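PDB 3G8R: probable spore coat polysaccharide biosynthesis protein E from Chromobacterium violaceum ATCC 12472, which probably acts as a zinc-binding synthase of the NeuB family, condensing phosphoenolpyruvate with an N-acylated amino sugar phosphate to give an N-acylneuraminate 9-phosphate. Local coordinates for residues A[10-14]-A[45-49]; A[319-325]-A[336-341]. All blocks are in the same frame, centred on the assembly; numbering follows the deposited sequence.

Contact 1 of 2, residues A[10-14]-A[45-49]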
# COMPACT_ATOMS: atom_id res chain seq x y z
N PHE A 10 -8.82 -19.08 6.87
CA PHE A 10 -9.39 -18.97 8.19
C PHE A 10 -8.80 -20.01 9.09
O PHE A 10 -9.06 -21.18 8.92
CB PHE A 10 -10.87 -19.15 8.10
CG PHE A 10 -11.48 -18.30 7.06
CD1 PHE A 10 -11.44 -16.90 7.20
CD2 PHE A 10 -12.08 -18.87 5.93
CE1 PHE A 10 -11.99 -16.10 6.24
CE2 PHE A 10 -12.65 -18.06 4.95
CZ PHE A 10 -12.60 -16.67 5.10
N GLU A 11 -7.99 -19.54 10.03
CA GLU A 11 -7.28 -20.41 10.96
C GLU A 11 -8.18 -20.76 12.12
O GLU A 11 -8.62 -19.88 12.84
CB GLU A 11 -6.05 -19.67 11.49
CG GLU A 11 -5.39 -20.33 12.67
CD GLU A 11 -4.44 -21.44 12.27
OE1 GLU A 11 -4.92 -22.53 11.86
OE2 GLU A 11 -3.22 -21.22 12.41
N MSE A 12 -8.47 -22.04 12.28
CA MSE A 12 -9.27 -22.47 13.44
C MSE A 12 -8.35 -22.62 14.62
O MSE A 12 -8.75 -22.40 15.76
CB MSE A 12 -9.95 -23.81 13.18
CG MSE A 12 -11.19 -24.07 14.02
SE MSE A 12 -12.02 -25.57 13.47
CE MSE A 12 -10.74 -26.72 13.85
N ALA A 13 -7.10 -22.98 14.34
CA ALA A 13 -6.13 -23.33 15.35
C ALA A 13 -6.79 -24.32 16.29
O ALA A 13 -7.24 -25.39 15.85
CB ALA A 13 -5.64 -22.11 16.10
N ASN A 14 -6.87 -23.98 17.56
CA ASN A 14 -7.47 -24.89 18.50
C ASN A 14 -8.77 -24.37 18.97
O ASN A 14 -9.34 -24.90 19.90
CB ASN A 14 -6.52 -25.17 19.66
CG ASN A 14 -5.25 -25.86 19.19
OD1 ASN A 14 -5.32 -26.92 18.57
ND2 ASN A 14 -4.09 -25.26 19.47
N LEU A 45 -6.46 -26.05 9.82
CA LEU A 45 -6.24 -26.81 11.05
C LEU A 45 -4.78 -26.85 11.45
O LEU A 45 -3.90 -26.50 10.68
CB LEU A 45 -6.66 -28.23 10.81
CG LEU A 45 -8.12 -28.53 11.12
CD1 LEU A 45 -8.85 -27.29 11.56
CD2 LEU A 45 -8.70 -29.12 9.87
N GLN A 46 -4.52 -27.31 12.67
CA GLN A 46 -3.15 -27.49 13.16
C GLN A 46 -2.96 -28.93 13.57
O GLN A 46 -3.70 -29.42 14.40
CB GLN A 46 -2.92 -26.60 14.35
CG GLN A 46 -2.66 -25.17 13.96
CD GLN A 46 -2.32 -24.29 15.12
OE1 GLN A 46 -2.09 -24.76 16.23
NE2 GLN A 46 -2.28 -22.99 14.88
N TYR A 47 -1.99 -29.62 12.99
CA TYR A 47 -1.79 -31.01 13.35
C TYR A 47 -0.55 -31.14 14.17
O TYR A 47 0.53 -30.77 13.73
CB TYR A 47 -1.60 -31.85 12.11
CG TYR A 47 -2.85 -32.26 11.40
CD1 TYR A 47 -4.05 -31.62 11.66
CD2 TYR A 47 -2.82 -33.25 10.44
CE1 TYR A 47 -5.20 -31.98 11.00
CE2 TYR A 47 -3.96 -33.62 9.77
CZ TYR A 47 -5.16 -32.98 10.06
OH TYR A 47 -6.31 -33.33 9.40
N ARG A 48 -0.75 -31.65 15.38
CA ARG A 48 0.31 -32.15 16.27
C ARG A 48 -0.04 -33.57 16.70
O ARG A 48 -1.18 -33.85 17.09
CB ARG A 48 0.42 -31.28 17.52
CG ARG A 48 0.95 -29.88 17.29
CD ARG A 48 0.86 -29.02 18.56
NE ARG A 48 1.24 -27.65 18.28
CZ ARG A 48 0.43 -26.74 17.76
NH1 ARG A 48 -0.83 -27.05 17.47
NH2 ARG A 48 0.87 -25.52 17.53
N ASN A 49 0.93 -34.48 16.62
CA ASN A 49 0.76 -35.81 17.14
C ASN A 49 1.06 -35.75 18.61
O ASN A 49 2.20 -35.92 19.03
CB ASN A 49 1.73 -36.77 16.47
CG ASN A 49 1.31 -38.19 16.63
OD1 ASN A 49 1.89 -38.93 17.42
ND2 ASN A 49 0.25 -38.58 15.90
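At the C-terminal mouth of the TIM barrel of this NeuB-family protein, the first two parallel strands, 7-11 and 40-47, run out into loops beside the zinc site, and Glu11 meets Gln46 across them. Helix 21-33 makes the beta-alpha-beta crossover between the two strands, and TIM-barrel active sites lie at this end of the strands. The CB of Gln46 is directed toward 10-14, the chain is extended beyond CG, and NE2 donates to Glu11 OE2 over 3.2 Å. The N-H...O angle is 157°; the carboxylate oxygen lies in the plane of the amide, yet it is approached from above the carboxylate, whose plane stands 77° from that of the amide. Glu11 reaches this place because its CG is anti to the backbone N (chi1 168°) and its chain then bends. The same OE2 makes a salt bridge with Lys44, so an amide and an ammonium share one oxygen. The Glu11 side chain lies about 4 Å from the zinc ion and equally near that of His225, a zinc ligand. Ala13 packs against the amide, with CB 3.7 Å from Gln46 NE2. The other end of the amide is held by a residue just past the end of its own strand: Arg48 NH1 donates to Gln46 OE1 over 2.9 Å, with the oxygen at the edge of the guanidinium and in its plane.

Contact 2 of 2, residues A[319-325]-A[336-341]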
# COMPACT_ATOMS: atom_id res chain seq x y z
N VAL A 319 9.36 26.00 -36.17
CA VAL A 319 8.29 26.20 -37.15
C VAL A 319 7.68 24.86 -37.61
O VAL A 319 8.33 24.11 -38.35
CB VAL A 319 8.81 26.97 -38.37
CG1 VAL A 319 7.74 27.10 -39.42
CG2 VAL A 319 9.30 28.33 -37.95
N ARG A 320 6.45 24.58 -37.18
CA ARG A 320 5.79 23.32 -37.50
C ARG A 320 4.62 23.43 -38.47
O ARG A 320 4.35 22.48 -39.20
CB ARG A 320 5.32 22.62 -36.24
CG ARG A 320 6.38 22.46 -35.17
CD ARG A 320 7.24 21.22 -35.39
NE ARG A 320 8.43 21.55 -36.17
CZ ARG A 320 9.69 21.36 -35.77
NH1 ARG A 320 9.95 20.81 -34.57
NH2 ARG A 320 10.69 21.70 -36.59
N TYR A 321 3.92 24.57 -38.48
CA TYR A 321 2.71 24.72 -39.28
C TYR A 321 2.63 25.97 -40.13
O TYR A 321 3.03 27.06 -39.71
CB TYR A 321 1.45 24.70 -38.41
CG TYR A 321 1.40 23.63 -37.33
CD1 TYR A 321 0.82 22.37 -37.56
CD2 TYR A 321 1.90 23.90 -36.05
CE1 TYR A 321 0.76 21.40 -36.54
CE2 TYR A 321 1.85 22.95 -35.03
CZ TYR A 321 1.29 21.71 -35.27
OH TYR A 321 1.27 20.80 -34.21
N THR A 322 2.09 25.79 -41.33
CA THR A 322 1.67 26.91 -42.16
C THR A 322 0.15 26.90 -42.24
O THR A 322 -0.47 25.84 -42.15
CB THR A 322 2.21 26.80 -43.59
OG1 THR A 322 1.98 25.47 -44.08
CG2 THR A 322 3.71 27.12 -43.63
N ALA A 323 -0.43 28.08 -42.41
CA ALA A 323 -1.85 28.21 -42.61
C ALA A 323 -2.26 27.84 -44.06
O ALA A 323 -1.83 28.51 -45.01
CB ALA A 323 -2.28 29.65 -42.28
N LYS A 324 -3.06 26.79 -44.21
CA LYS A 324 -3.65 26.41 -45.51
C LYS A 324 -4.57 27.49 -46.01
O LYS A 324 -4.57 27.77 -47.20
CB LYS A 324 -4.46 25.11 -45.44
CG LYS A 324 -3.72 23.88 -44.94
CD LYS A 324 -4.35 22.58 -45.46
CE LYS A 324 -5.05 21.74 -44.36
NZ LYS A 324 -6.55 21.74 -44.51
N THR A 325 -5.36 28.08 -45.11
CA THR A 325 -6.32 29.16 -45.41
C THR A 325 -6.04 30.34 -44.45
O THR A 325 -5.52 30.12 -43.36
CB THR A 325 -7.80 28.67 -45.27
OG1 THR A 325 -7.97 27.93 -44.04
CG2 THR A 325 -8.22 27.75 -46.44
N ALA A 336 -7.63 22.03 -38.07
CA ALA A 336 -7.99 21.53 -39.40
C ALA A 336 -7.52 22.49 -40.51
O ALA A 336 -7.57 22.15 -41.70
CB ALA A 336 -9.48 21.27 -39.50
N ASP A 337 -7.06 23.68 -40.13
CA ASP A 337 -6.66 24.69 -41.11
C ASP A 337 -5.15 24.78 -41.30
O ASP A 337 -4.63 25.81 -41.77
CB ASP A 337 -7.20 26.07 -40.71
CG ASP A 337 -8.73 26.15 -40.76
OD1 ASP A 337 -9.40 25.13 -41.07
OD2 ASP A 337 -9.25 27.26 -40.48
N LEU A 338 -4.42 23.74 -40.94
CA LEU A 338 -2.98 23.88 -41.00
C LEU A 338 -2.31 22.71 -41.67
O LEU A 338 -2.62 21.54 -41.39
CB LEU A 338 -2.37 24.10 -39.63
CG LEU A 338 -3.04 25.05 -38.63
CD1 LEU A 338 -2.54 24.68 -37.26
CD2 LEU A 338 -2.78 26.51 -38.91
N GLU A 339 -1.38 23.05 -42.56
CA GLU A 339 -0.52 22.07 -43.19
C GLU A 339 0.84 22.04 -42.49
O GLU A 339 1.44 23.08 -42.21
CB GLU A 339 -0.40 22.34 -44.70
CG GLU A 339 -0.14 21.07 -45.52
CD GLU A 339 -0.67 21.14 -46.94
OE1 GLU A 339 -0.29 20.27 -47.76
OE2 GLU A 339 -1.48 22.05 -47.26
N PRO A 340 1.32 20.83 -42.18
CA PRO A 340 2.55 20.66 -41.44
C PRO A 340 3.80 20.88 -42.28
O PRO A 340 3.78 20.71 -43.50
CB PRO A 340 2.46 19.20 -40.99
CG PRO A 340 1.00 18.85 -41.09
CD PRO A 340 0.59 19.57 -42.31
N VAL A 341 4.90 21.24 -41.62
CA VAL A 341 6.11 21.64 -42.33
C VAL A 341 7.30 20.80 -41.89
O VAL A 341 7.86 20.08 -42.72
CB VAL A 341 6.36 23.15 -42.15
CG1 VAL A 341 7.77 23.53 -42.56
CG2 VAL A 341 5.38 23.91 -43.00
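Glu339 O is gripped twice by one residue, Thr322: the backbone N donates to it over 2.9 Å, and Thr322 OG1 donates over 3.1 Å from above the carbonyl plane. The hydroxyl can double the backbone bond because chi1 of 48° sets it between the backbone N and the carbonyl carbon, while CG2 meets Val341 CG2. In return Glu339 N donates to Thr322 O over 3.0 Å, which completes the hydrogen-bonded pair of a small antiparallel sheet in the SAF domain, strand 321-323 against strand 338-340. The pairing continues past both strands, through Val341 N to Arg320 O at one end and Lys324 N to Asp337 O at the other.

The non-hydrogen-bonded pairs, Tyr321 with Pro340 and Ala323 with Leu338, send their side chains to one face. There Leu338 crosses Tyr321 obliquely, its CD1 4.1 Å from Tyr321 CG, and also packs on Leu294 and Val333 in neighbouring loops. The phenol's OH is hydrogen-bonded to Glu314 O, so the ring is held at its far end as well.

Lys324 runs across the second strand. Its CG and CD pass the Glu339 side chain at about a right angle, CD lying 3.4 Å from Glu339 OE2, and bends at chi3 and chi4 bring NZ to Ala336 O at 3.0 Å. The ammonium thus bonds to a backbone carbonyl, while NZ is 5.6 Å from Asp337 OD1 and 5.8 Å from Glu339 OE2, not in contact with either. Those charges probably still favour a protonated lysine, but the direct grip on this exposed hairpin comes from neutral peptide oxygens.

The two contacts belong to different parts of an elongated chain, with centres 75 Å apart and nearest atoms about 56 Å apart, and they lie on opposite sides of its centre. Contact 1 closes early in the sequence and is buried in the barrel beside the zinc ion bound by His202 and His225; contact 2 follows in the SAF domain, at the surface. One pairs the ends of parallel strands through side chains, the other antiparallel strands largely through the backbone. The two do not touch, and 319-325 with 336-341 lies away from the zinc site that Glu11 of contact 1 approaches.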